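Local coordinates for amidohydrolase (PDB 3OOQ), which probably acts as a metal-dependent amidohydrolase with a TIM-barrel fold, possibly an allantoinase, at residues A12-I17 against G351-G356; V91-G96 against V115-G120; G155-R160 against R278-L283. One frame throughout, in Å; residues are numbered along the deposited sequence.

Interaction 1 of 3, residues A12-I17 against G351-G356; sequences ATVFPI and GSIEPG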
ATOM      1  N   ALA F  12     -29.819 -59.637   3.805  1.00 28.69           N
ATOM      2  CA  ALA F  12     -29.473 -58.540   2.914  1.00 27.56           C
ATOM      3  C   ALA F  12     -28.937 -59.095   1.602  1.00 26.82           C
ATOM      4  O   ALA F  12     -28.501 -60.247   1.535  1.00 26.45           O
ATOM      5  CB  ALA F  12     -28.408 -57.648   3.563  1.00 26.94           C
ATOM      6  N   THR F  13     -28.960 -58.275   0.553  1.00 26.91           N
ATOM      7  CA  THR F  13     -28.049 -58.493  -0.570  1.00 26.84           C
ATOM      8  C   THR F  13     -26.723 -57.889  -0.094  1.00 26.86           C
ATOM      9  O   THR F  13     -26.598 -56.661   0.071  1.00 26.64           O
ATOM     10  CB  THR F  13     -28.528 -57.818  -1.864  1.00 27.02           C
ATOM     11  OG1 THR F  13     -29.832 -58.304  -2.207  1.00 25.29           O
ATOM     12  CG2 THR F  13     -27.545 -58.085  -3.026  1.00 24.22           C
ATOM     13  N   VAL F  14     -25.755 -58.769   0.156  1.00 26.81           N
ATOM     14  CA  VAL F  14     -24.462 -58.378   0.714  1.00 26.79           C
ATOM     15  C   VAL F  14     -23.472 -58.144  -0.420  1.00 26.43           C
ATOM     16  O   VAL F  14     -23.312 -59.003  -1.300  1.00 27.00           O
ATOM     17  CB  VAL F  14     -23.891 -59.454   1.718  1.00 27.24           C
ATOM     18  CG1 VAL F  14     -22.551 -58.992   2.326  1.00 23.86           C
ATOM     19  CG2 VAL F  14     -24.893 -59.747   2.833  1.00 23.65           C
ATOM     20  N   PHE F  15     -22.818 -56.984  -0.386  1.00 24.92           N
ATOM     21  CA  PHE F  15     -21.772 -56.625  -1.329  1.00 24.25           C
ATOM     22  C   PHE F  15     -20.409 -56.598  -0.626  1.00 23.83           C
ATOM     23  O   PHE F  15     -19.994 -55.546  -0.119  1.00 23.41           O
ATOM     24  CB  PHE F  15     -22.080 -55.248  -1.949  1.00 23.83           C
ATOM     25  CG  PHE F  15     -23.017 -55.305  -3.126  1.00 24.96           C
ATOM     26  CD1 PHE F  15     -24.384 -55.514  -2.946  1.00 24.09           C
ATOM     27  CD2 PHE F  15     -22.538 -55.128  -4.414  1.00 24.22           C
ATOM     28  CE1 PHE F  15     -25.262 -55.567  -4.036  1.00 25.48           C
ATOM     29  CE2 PHE F  15     -23.408 -55.178  -5.517  1.00 25.90           C
ATOM     30  CZ  PHE F  15     -24.777 -55.401  -5.317  1.00 24.23           C
ATOM     31  N   PRO F  16     -19.696 -57.748  -0.595  1.00 23.99           N
ATOM     32  CA  PRO F  16     -18.369 -57.767   0.035  1.00 23.79           C
ATOM     33  C   PRO F  16     -17.335 -56.889  -0.685  1.00 24.13           C
ATOM     34  O   PRO F  16     -16.332 -56.507  -0.065  1.00 24.42           O
ATOM     35  CB  PRO F  16     -17.936 -59.238  -0.071  1.00 23.72           C
ATOM     36  CG  PRO F  16     -19.153 -60.006  -0.386  1.00 20.87           C
ATOM     37  CD  PRO F  16     -20.066 -59.077  -1.128  1.00 24.49           C
ATOM     38  N   ILE F  17     -17.587 -56.620  -1.974  1.00 23.34           N
ATOM     39  CA  ILE F  17     -16.750 -55.819  -2.882  1.00 22.95           C
ATOM     40  C   ILE F  17     -15.604 -56.607  -3.462  1.00 23.25           C
ATOM     41  O   ILE F  17     -15.357 -56.539  -4.654  1.00 23.76           O
ATOM     42  CB  ILE F  17     -16.188 -54.477  -2.260  1.00 22.46           C
ATOM     43  CG1 ILE F  17     -17.309 -53.499  -1.906  1.00 22.79           C
ATOM     44  CG2 ILE F  17     -15.162 -53.828  -3.210  1.00 23.35           C
ATOM     45  CD1 ILE F  17     -18.331 -53.252  -3.006  1.00 22.38           C
ATOM     46  N   GLY F 351     -12.743 -51.140   4.010  1.00 21.69           N
ATOM     47  CA  GLY F 351     -12.986 -51.163   2.569  1.00 22.08           C
ATOM     48  C   GLY F 351     -13.509 -52.456   1.945  1.00 22.37           C
ATOM     49  O   GLY F 351     -13.551 -52.557   0.716  1.00 22.41           O
ATOM     50  N   SER F 352     -13.885 -53.440   2.773  1.00 22.00           N
ATOM     51  CA  SER F 352     -14.507 -54.693   2.297  1.00 21.79           C
ATOM     52  C   SER F 352     -15.296 -55.394   3.393  1.00 21.48           C
ATOM     53  O   SER F 352     -15.075 -55.148   4.592  1.00 21.40           O
ATOM     54  CB  SER F 352     -13.456 -55.666   1.723  1.00 21.66           C
ATOM     55  OG  SER F 352     -12.572 -56.158   2.733  1.00 23.00           O
ATOM     56  N   ILE F 353     -16.215 -56.266   2.989  1.00 20.96           N
ATOM     57  CA  ILE F 353     -16.907 -57.097   3.963  1.00 21.86           C
ATOM     58  C   ILE F 353     -16.255 -58.471   3.990  1.00 22.71           C
ATOM     59  O   ILE F 353     -16.712 -59.418   3.332  1.00 22.64           O
ATOM     60  CB  ILE F 353     -18.433 -57.209   3.730  1.00 21.90           C
ATOM     61  CG1 ILE F 353     -19.052 -55.821   3.502  1.00 22.98           C
ATOM     62  CG2 ILE F 353     -19.085 -57.919   4.925  1.00 23.14           C
ATOM     63  CD1 ILE F 353     -20.571 -55.806   3.385  1.00 21.29           C
ATOM     64  N   GLU F 354     -15.163 -58.554   4.739  1.00 22.83           N
ATOM     65  CA  GLU F 354     -14.462 -59.804   4.936  1.00 23.90           C
ATOM     66  C   GLU F 354     -14.297 -60.056   6.426  1.00 23.47           C
ATOM     67  O   GLU F 354     -14.096 -59.101   7.189  1.00 23.15           O
ATOM     68  CB  GLU F 354     -13.071 -59.735   4.296  1.00 24.02           C
ATOM     69  CG  GLU F 354     -13.069 -59.695   2.777  1.00 21.12           C
ATOM     70  CD  GLU F 354     -11.702 -59.332   2.200  1.00 24.50           C
ATOM     71  OE1 GLU F 354     -10.701 -59.383   2.949  1.00 20.77           O
ATOM     72  OE2 GLU F 354     -11.635 -58.987   0.996  1.00 20.49           O
ATOM     73  N   PRO F 355     -14.330 -61.332   6.839  1.00 22.80           N
ATOM     74  CA  PRO F 355     -14.000 -61.663   8.220  1.00 23.03           C
ATOM     75  C   PRO F 355     -12.685 -61.043   8.666  1.00 23.71           C
ATOM     76  O   PRO F 355     -11.691 -61.059   7.929  1.00 24.22           O
ATOM     77  CB  PRO F 355     -13.895 -63.194   8.195  1.00 23.08           C
ATOM     78  CG  PRO F 355     -14.852 -63.580   7.097  1.00 21.05           C
ATOM     79  CD  PRO F 355     -14.610 -62.544   6.042  1.00 23.11           C
ATOM     80  N   GLY F 356     -12.684 -60.482   9.863  1.00 23.98           N
ATOM     81  CA  GLY F 356     -11.491 -59.887  10.396  1.00 24.12           C
ATOM     82  C   GLY F 356     -11.403 -58.389  10.173  1.00 24.70           C
ATOM     83  O   GLY F 356     -10.649 -57.718  10.873  1.00 25.42           O
TER
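Ile353 presses its side chain over the bend at Phe15 and Pro16 while its backbone N-H binds the carbonyl of Pro16. That hydrogen bond, Ile353 N to Pro16 O, is 3.1 Å long and nearly straight at the hydrogen (165°), and it is the one polar link between the segments. The donor is tilted 20° from the carbonyl plane. The rest is van der Waals packing, of side-chain carbons on carbonyl oxygens and on one another. Ile353 CB rests 3.7 Å from Pro16 CA, and the chain beyond CB runs back along the backbone of residues 12-17. With CG1 turned beside its own backbone N (chi1 -48°) and the rest of the chain extended, the CD1 methyl ends 3.6 Å from Phe15 O and 3.9 Å from Val14 CG1, where the two side chains cross at a slant. The Pro16 ring lays CB against Ile353 O at 3.6 Å, and Ser352 CB lies 3.5 Å from Pro16 O, flanking the hydrogen-bonded oxygen. An alanine in place of Ile353 would keep the backbone bond but would probably open a gap beside Val14 CG1 and Phe15 O, losing the packing on both.

The second shell holds both segments in place. Phe15 turns its CB away from residues 351-356, and its ring stacks with Phe56 and meets His367 almost at right angles. Glu354, at the margin, hydrogen-bonds Thr18 and forms a salt bridge with Lys357. Val26 of strand 24-29 touches both Val14 and Ile353, and Pro57 of strand 54-64 touches both Ile17 and Ile353. The loop between helix 338-343 and strand 361-364 is thus packed against the turn that follows strand 12-14, with helix 329-334 covering Phe15 and Ile17.

Interaction 2 of 3, residues V91-G96 against V115-G120; sequences VKALDG and VMIVPG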
ATOM      1  N   VAL F  91       3.003 -29.224  10.177  1.00 20.47           N
ATOM      2  CA  VAL F  91       1.604 -29.033  10.555  1.00 20.04           C
ATOM      3  C   VAL F  91       0.768 -30.259  10.166  1.00 20.13           C
ATOM      4  O   VAL F  91       1.066 -30.935   9.182  1.00 19.89           O
ATOM      5  CB  VAL F  91       0.960 -27.701  10.029  1.00 19.99           C
ATOM      6  CG1 VAL F  91       1.833 -26.449  10.382  1.00 14.54           C
ATOM      7  CG2 VAL F  91       0.642 -27.764   8.529  1.00 14.53           C
ATOM      8  N   LYS F  92      -0.265 -30.540  10.952  1.00 20.13           N
ATOM      9  CA  LYS F  92      -1.088 -31.739  10.762  1.00 20.34           C
ATOM     10  C   LYS F  92      -2.550 -31.379  10.503  1.00 20.36           C
ATOM     11  O   LYS F  92      -3.126 -30.566  11.220  1.00 20.45           O
ATOM     12  CB  LYS F  92      -1.020 -32.640  12.010  1.00 21.00           C
ATOM     13  CG  LYS F  92       0.357 -32.810  12.654  1.00 25.93           C
ATOM     14  CD  LYS F  92       0.336 -33.843  13.834  1.00 23.26           C
ATOM     15  CE  LYS F  92      -0.091 -35.244  13.340  1.00 27.27           C
ATOM     16  NZ  LYS F  92       0.152 -36.362  14.335  1.00 25.94           N
ATOM     17  N   ALA F  93      -3.153 -31.997   9.494  1.00 20.48           N
ATOM     18  CA  ALA F  93      -4.586 -31.887   9.285  1.00 20.82           C
ATOM     19  C   ALA F  93      -5.370 -32.262  10.546  1.00 21.31           C
ATOM     20  O   ALA F  93      -6.414 -31.668  10.835  1.00 20.72           O
ATOM     21  CB  ALA F  93      -5.020 -32.748   8.129  1.00 21.21           C
ATOM     22  N   LEU F  94      -4.856 -33.230  11.302  1.00 21.85           N
ATOM     23  CA  LEU F  94      -5.484 -33.642  12.561  1.00 22.47           C
ATOM     24  C   LEU F  94      -5.771 -32.449  13.471  1.00 21.87           C
ATOM     25  O   LEU F  94      -6.793 -32.411  14.149  1.00 21.45           O
ATOM     26  CB  LEU F  94      -4.596 -34.649  13.322  1.00 22.66           C
ATOM     27  CG  LEU F  94      -5.216 -35.358  14.527  1.00 33.21           C
ATOM     28  CD1 LEU F  94      -6.231 -36.388  14.032  1.00 23.25           C
ATOM     29  CD2 LEU F  94      -4.152 -36.023  15.428  1.00 23.69           C
ATOM     30  N   ASP F  95      -4.846 -31.496  13.490  1.00 22.14           N
ATOM     31  CA  ASP F  95      -4.937 -30.354  14.393  1.00 22.68           C
ATOM     32  C   ASP F  95      -5.892 -29.256  13.903  1.00 23.24           C
ATOM     33  O   ASP F  95      -6.072 -28.243  14.583  1.00 23.92           O
ATOM     34  CB  ASP F  95      -3.547 -29.756  14.628  1.00 22.21           C
ATOM     35  CG  ASP F  95      -2.629 -30.676  15.426  1.00 23.17           C
ATOM     36  OD1 ASP F  95      -3.125 -31.545  16.168  1.00 21.87           O
ATOM     37  OD2 ASP F  95      -1.397 -30.523  15.309  1.00 21.88           O
ATOM     38  N   GLY F  96      -6.496 -29.455  12.736  1.00 23.08           N
ATOM     39  CA  GLY F  96      -7.482 -28.522  12.194  1.00 23.46           C
ATOM     40  C   GLY F  96      -8.852 -29.161  12.024  1.00 24.32           C
ATOM     41  O   GLY F  96      -9.818 -28.486  11.641  1.00 25.15           O
ATOM     42  N   VAL F 115     -11.954 -41.457   5.935  1.00 20.87           N
ATOM     43  CA  VAL F 115     -11.291 -40.561   4.991  1.00 20.64           C
ATOM     44  C   VAL F 115      -9.871 -40.291   5.449  1.00 21.22           C
ATOM     45  O   VAL F 115      -9.564 -40.339   6.647  1.00 21.41           O
ATOM     46  CB  VAL F 115     -12.030 -39.168   4.853  1.00 20.71           C
ATOM     47  CG1 VAL F 115     -13.507 -39.340   4.489  1.00 23.51           C
ATOM     48  CG2 VAL F 115     -11.942 -38.384   6.160  1.00 23.29           C
HETATM   49  N   MSE F 116      -8.998 -40.003   4.502  1.00 23.05           N
HETATM   50  CA  MSE F 116      -7.791 -39.288   4.861  1.00 25.64           C
HETATM   51  C   MSE F 116      -8.030 -37.769   4.803  1.00 23.84           C
HETATM   52  O   MSE F 116      -8.359 -37.206   3.752  1.00 22.66           O
HETATM   53  CB  MSE F 116      -6.573 -39.674   4.036  1.00 30.44           C
HETATM   54  CG  MSE F 116      -5.304 -39.249   4.814  1.00 20.94           C
HETATM   55 SE   MSE F 116      -3.690 -39.356   3.913  1.00 39.63          SE
HETATM   56  CE  MSE F 116      -4.120 -38.311   2.298  1.00 22.10           C
ATOM     57  N   ILE F 117      -7.895 -37.130   5.960  1.00 22.71           N
ATOM     58  CA  ILE F 117      -7.898 -35.686   6.028  1.00 21.96           C
ATOM     59  C   ILE F 117      -6.473 -35.234   5.758  1.00 21.29           C
ATOM     60  O   ILE F 117      -5.507 -35.801   6.295  1.00 21.60           O
ATOM     61  CB  ILE F 117      -8.411 -35.157   7.385  1.00 23.04           C
ATOM     62  CG1 ILE F 117      -7.678 -35.838   8.548  1.00 26.24           C
ATOM     63  CG2 ILE F 117      -9.928 -35.336   7.456  1.00 26.43           C
ATOM     64  CD1 ILE F 117      -7.906 -35.210   9.929  1.00 24.26           C
ATOM     65  N   VAL F 118      -6.340 -34.225   4.906  1.00 20.67           N
ATOM     66  CA  VAL F 118      -5.039 -33.796   4.409  1.00 20.01           C
ATOM     67  C   VAL F 118      -5.071 -32.260   4.183  1.00 19.84           C
ATOM     68  O   VAL F 118      -6.132 -31.706   3.870  1.00 19.87           O
ATOM     69  CB  VAL F 118      -4.707 -34.617   3.130  1.00 20.33           C
ATOM     70  CG1 VAL F 118      -5.675 -34.304   1.977  1.00 19.58           C
ATOM     71  CG2 VAL F 118      -3.285 -34.476   2.692  1.00 19.42           C
ATOM     72  N   PRO F 119      -3.925 -31.570   4.357  1.00 20.12           N
ATOM     73  CA  PRO F 119      -3.884 -30.185   3.895  1.00 20.08           C
ATOM     74  C   PRO F 119      -4.149 -30.086   2.376  1.00 20.52           C
ATOM     75  O   PRO F 119      -4.055 -31.093   1.641  1.00 20.19           O
ATOM     76  CB  PRO F 119      -2.447 -29.741   4.210  1.00 20.22           C
ATOM     77  CG  PRO F 119      -1.942 -30.672   5.254  1.00 19.57           C
ATOM     78  CD  PRO F 119      -2.642 -31.994   4.963  1.00 20.55           C
ATOM     79  N   GLY F 120      -4.493 -28.882   1.922  1.00 20.45           N
ATOM     80  CA  GLY F 120      -4.714 -28.601   0.508  1.00 20.83           C
ATOM     81  C   GLY F 120      -3.416 -28.437  -0.287  1.00 22.05           C
ATOM     82  O   GLY F 120      -2.355 -28.962   0.084  1.00 22.68           O
TER
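A small van der Waals contact, methyl groups against backbone and side chain, joins Ala93, in a short 3-10 turn, to the end of strand 112-117, and no hydrogen bond crosses it. Ala93 CB points at the peptide that follows the strand, 3.6 Å from Ile117 O and 3.8 Å from Val118 N, and the same methyl meets Pro119 CD at 4.0 Å. Ile117 reaches back alongside the turn: CG1 sits between its backbone N and carbonyl carbon (chi1 51°), and from there the extended chain brings CD1 to 3.9 Å from Leu94 N. The turn holds its own shape through Asp95 N to Lys92 O (3.0 Å) and Gly96 N to Ala93 O (2.9 Å).

Strand 125-133 bonds to both segments, through Gln128 and Ser130. Farther along the turn, Asp95 forms salt bridges with Arg180 and Arg238 of a second subunit. Just past the strand, Val118 O accepts a hydrogen bond from His65, and the Val118 side chain touches His63. These two histidines fit the His-X-His motif that ends the first barrel strand of amidohydrolases and usually binds metal, consistent with a TIM barrel whose active site lies at the C-terminal end of its strands.

Interaction 3 of 3, residues G155-R160 against R278-L283; sequences GENPKR and RTKLEL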
ATOM      1  N   GLY F 155       2.395 -27.711  -9.878  1.00 19.02           N
ATOM      2  CA  GLY F 155       1.495 -27.081 -10.838  1.00 18.73           C
ATOM      3  C   GLY F 155       1.083 -25.677 -10.418  1.00 18.04           C
ATOM      4  O   GLY F 155       1.834 -24.982  -9.733  1.00 18.18           O
ATOM      5  N   GLU F 156      -0.103 -25.256 -10.849  1.00 17.45           N
ATOM      6  CA  GLU F 156      -0.517 -23.842 -10.760  1.00 17.84           C
ATOM      7  C   GLU F 156      -0.695 -23.331  -9.341  1.00 18.30           C
ATOM      8  O   GLU F 156      -0.309 -22.196  -9.051  1.00 18.82           O
ATOM      9  CB  GLU F 156      -1.816 -23.588 -11.548  1.00 18.42           C
ATOM     10  CG  GLU F 156      -1.695 -23.783 -13.072  1.00 21.82           C
ATOM     11  CD  GLU F 156      -3.016 -23.565 -13.802  1.00 18.63           C
ATOM     12  OE1 GLU F 156      -3.841 -22.760 -13.325  1.00 22.21           O
ATOM     13  OE2 GLU F 156      -3.236 -24.185 -14.864  1.00 22.45           O
ATOM     14  N   ASN F 157      -1.260 -24.164  -8.456  1.00 18.88           N
ATOM     15  CA  ASN F 157      -1.650 -23.700  -7.114  1.00 20.20           C
ATOM     16  C   ASN F 157      -0.480 -23.143  -6.294  1.00 20.42           C
ATOM     17  O   ASN F 157      -0.520 -21.980  -5.906  1.00 21.17           O
ATOM     18  CB  ASN F 157      -2.477 -24.767  -6.333  1.00 20.45           C
ATOM     19  CG  ASN F 157      -3.839 -25.044  -6.965  1.00 29.95           C
ATOM     20  OD1 ASN F 157      -4.235 -24.383  -7.914  1.00 21.45           O
ATOM     21  ND2 ASN F 157      -4.553 -26.047  -6.443  1.00 20.65           N
ATOM     22  N   PRO F 158       0.587 -23.945  -6.061  1.00 20.12           N
ATOM     23  CA  PRO F 158       1.686 -23.391  -5.246  1.00 19.34           C
ATOM     24  C   PRO F 158       2.391 -22.151  -5.838  1.00 18.85           C
ATOM     25  O   PRO F 158       2.730 -21.238  -5.092  1.00 17.80           O
ATOM     26  CB  PRO F 158       2.674 -24.565  -5.119  1.00 19.03           C
ATOM     27  CG  PRO F 158       2.335 -25.494  -6.290  1.00 21.26           C
ATOM     28  CD  PRO F 158       0.838 -25.357  -6.442  1.00 20.14           C
ATOM     29  N   LYS F 159       2.603 -22.113  -7.151  1.00 18.58           N
ATOM     30  CA  LYS F 159       3.223 -20.941  -7.756  1.00 19.63           C
ATOM     31  C   LYS F 159       2.309 -19.693  -7.818  1.00 19.66           C
ATOM     32  O   LYS F 159       2.822 -18.580  -7.830  1.00 20.15           O
ATOM     33  CB  LYS F 159       3.805 -21.265  -9.144  1.00 20.72           C
ATOM     34  CG  LYS F 159       2.777 -21.532 -10.248  1.00 19.84           C
ATOM     35  CD  LYS F 159       3.463 -21.585 -11.650  1.00 22.61           C
ATOM     36  CE  LYS F 159       2.439 -21.819 -12.778  1.00 20.62           C
ATOM     37  NZ  LYS F 159       3.014 -21.420 -14.100  1.00 23.44           N
ATOM     38  N   ARG F 160       0.984 -19.880  -7.876  1.00 19.92           N
ATOM     39  CA  ARG F 160       0.033 -18.761  -7.784  1.00 20.76           C
ATOM     40  C   ARG F 160       0.050 -18.185  -6.363  1.00 19.55           C
ATOM     41  O   ARG F 160       0.206 -16.975  -6.190  1.00 18.69           O
ATOM     42  CB  ARG F 160      -1.400 -19.166  -8.165  1.00 22.93           C
ATOM     43  CG  ARG F 160      -2.444 -18.047  -7.945  1.00 41.51           C
ATOM     44  CD  ARG F 160      -3.900 -18.521  -8.094  1.00 27.18           C
ATOM     45  NE  ARG F 160      -4.232 -19.634  -7.186  1.00 43.45           N
ATOM     46  CZ  ARG F 160      -4.607 -19.510  -5.900  1.00 30.82           C
ATOM     47  NH1 ARG F 160      -4.714 -18.306  -5.320  1.00 43.73           N
ATOM     48  NH2 ARG F 160      -4.876 -20.607  -5.187  1.00 44.12           N
ATOM     49  N   ARG F 278     -13.873 -27.462 -14.952  1.00 20.68           N
ATOM     50  CA  ARG F 278     -12.444 -27.305 -15.216  1.00 20.88           C
ATOM     51  C   ARG F 278     -12.086 -25.839 -15.011  1.00 20.63           C
ATOM     52  O   ARG F 278     -12.076 -25.053 -15.947  1.00 20.76           O
ATOM     53  CB  ARG F 278     -12.109 -27.776 -16.643  1.00 21.05           C
ATOM     54  CG  ARG F 278     -12.451 -29.242 -16.891  1.00 22.46           C
ATOM     55  CD  ARG F 278     -12.531 -29.575 -18.388  1.00 22.63           C
ATOM     56  NE  ARG F 278     -12.920 -30.978 -18.602  1.00 22.35           N
ATOM     57  CZ  ARG F 278     -14.175 -31.435 -18.554  1.00 23.52           C
ATOM     58  NH1 ARG F 278     -15.192 -30.608 -18.292  1.00 22.88           N
ATOM     59  NH2 ARG F 278     -14.420 -32.721 -18.753  1.00 22.22           N
ATOM     60  N   THR F 279     -11.820 -25.480 -13.761  1.00 21.24           N
ATOM     61  CA  THR F 279     -11.616 -24.093 -13.354  1.00 21.75           C
ATOM     62  C   THR F 279     -10.269 -23.534 -13.789  1.00 21.69           C
ATOM     63  O   THR F 279     -10.073 -22.330 -13.788  1.00 22.52           O
ATOM     64  CB  THR F 279     -11.638 -23.986 -11.824  1.00 22.61           C
ATOM     65  OG1 THR F 279     -10.735 -24.965 -11.281  1.00 23.87           O
ATOM     66  CG2 THR F 279     -13.035 -24.226 -11.262  1.00 22.86           C
ATOM     67  N   LYS F 280      -9.327 -24.404 -14.128  1.00 20.65           N
ATOM     68  CA  LYS F 280      -7.949 -23.983 -14.417  1.00 20.62           C
ATOM     69  C   LYS F 280      -7.463 -24.564 -15.719  1.00 20.46           C
ATOM     70  O   LYS F 280      -7.950 -25.613 -16.189  1.00 19.94           O
ATOM     71  CB  LYS F 280      -6.984 -24.419 -13.294  1.00 20.98           C
ATOM     72  CG  LYS F 280      -7.234 -23.706 -11.946  1.00 24.23           C
ATOM     73  CD  LYS F 280      -6.318 -24.227 -10.830  1.00 22.29           C
ATOM     74  CE  LYS F 280      -6.616 -25.704 -10.486  1.00 23.71           C
ATOM     75  NZ  LYS F 280      -5.550 -26.242  -9.575  1.00 22.58           N
ATOM     76  N   LEU F 281      -6.498 -23.869 -16.301  1.00 20.88           N
ATOM     77  CA  LEU F 281      -5.796 -24.325 -17.482  1.00 21.76           C
ATOM     78  C   LEU F 281      -5.286 -25.761 -17.329  1.00 21.38           C
ATOM     79  O   LEU F 281      -5.417 -26.567 -18.263  1.00 21.72           O
ATOM     80  CB  LEU F 281      -4.619 -23.393 -17.716  1.00 22.91           C
ATOM     81  CG  LEU F 281      -3.861 -23.483 -19.022  1.00 37.25           C
ATOM     82  CD1 LEU F 281      -4.802 -23.110 -20.173  1.00 24.07           C
ATOM     83  CD2 LEU F 281      -2.628 -22.557 -18.919  1.00 23.67           C
ATOM     84  N   GLU F 282      -4.712 -26.068 -16.155  1.00 19.91           N
ATOM     85  CA  GLU F 282      -4.144 -27.383 -15.886  1.00 19.67           C
ATOM     86  C   GLU F 282      -5.238 -28.461 -15.782  1.00 18.90           C
ATOM     87  O   GLU F 282      -4.949 -29.645 -15.832  1.00 18.17           O
ATOM     88  CB  GLU F 282      -3.213 -27.389 -14.651  1.00 19.58           C
ATOM     89  CG  GLU F 282      -3.879 -27.105 -13.269  1.00 21.18           C
ATOM     90  CD  GLU F 282      -2.866 -27.035 -12.113  1.00 20.08           C
ATOM     91  OE1 GLU F 282      -1.645 -27.179 -12.357  1.00 20.87           O
ATOM     92  OE2 GLU F 282      -3.292 -26.820 -10.950  1.00 21.45           O
ATOM     93  N   LEU F 283      -6.488 -28.029 -15.674  1.00 19.31           N
ATOM     94  CA  LEU F 283      -7.636 -28.944 -15.683  1.00 20.07           C
ATOM     95  C   LEU F 283      -8.305 -29.070 -17.057  1.00 21.09           C
ATOM     96  O   LEU F 283      -9.315 -29.760 -17.185  1.00 21.77           O
ATOM     97  CB  LEU F 283      -8.680 -28.505 -14.637  1.00 19.78           C
ATOM     98  CG  LEU F 283      -8.205 -28.403 -13.185  1.00 28.87           C
ATOM     99  CD1 LEU F 283      -9.363 -28.132 -12.222  1.00 20.34           C
ATOM    100  CD2 LEU F 283      -7.495 -29.664 -12.774  1.00 20.19           C
TER
HETATM  101  O   HOH W   1      -5.740 -21.596 -14.700  1.00 14.56           O
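Lys280 NZ is gripped by two oxygens, Asn157 OD1 at 2.8 Å and Glu282 OE2 at 2.7 Å. The first is met from above the carbonyl plane; the second, part of a salt bridge within residues 278-283, offers its anti lone pair. A bend at chi3 (-65°) turns the ammonium back toward both oxygens. Asn157 is also held through ND2, which bonds Ser121 OG.

The contact joins the start of helix 156-164, just after strand 143-153, to the loop between strand 269-271 and helix 290-297. Gly155 is the N-cap residue and has no side chain to cap with; Glu282 OE1, from the other segment, accepts Glu156 N at 2.9 Å in the first turn, where the helix dipole would be expected to favour its negative charge. Glu156 returns the bond, its side chain sliding past Glu282 in the opposite direction so that OE2 takes Glu282 N (2.7 Å) on its syn side; the donor lies 30° out of the carboxylate plane and the bond is bent (131° at the hydrogen). Glu156 OE1 reaches Leu281 N through a water. Glu156 also packs on Tyr77, and Leu281 on Val73, of a neighbouring subunit.

Interaction 1 spans most of the chain, and interactions 2 and 3 are nested within its loop, one after the other. Its centre lies about 29 Å from that of interaction 2 and about 39 Å from that of interaction 3, both on the opposite side of the chain's centre. Interactions 1 and 2 reach the same mixed sheet, through strands 12-14 and 112-117, which both pair with strand 54-64. Interactions 2 and 3 have centres about 21 Å apart and nearest atoms about 7 Å. Interaction 1 thus packs the N-terminal strand region against a loop late in the chain, while interactions 2 and 3 tie loops to a strand end and to a helix start, near neighbouring subunits.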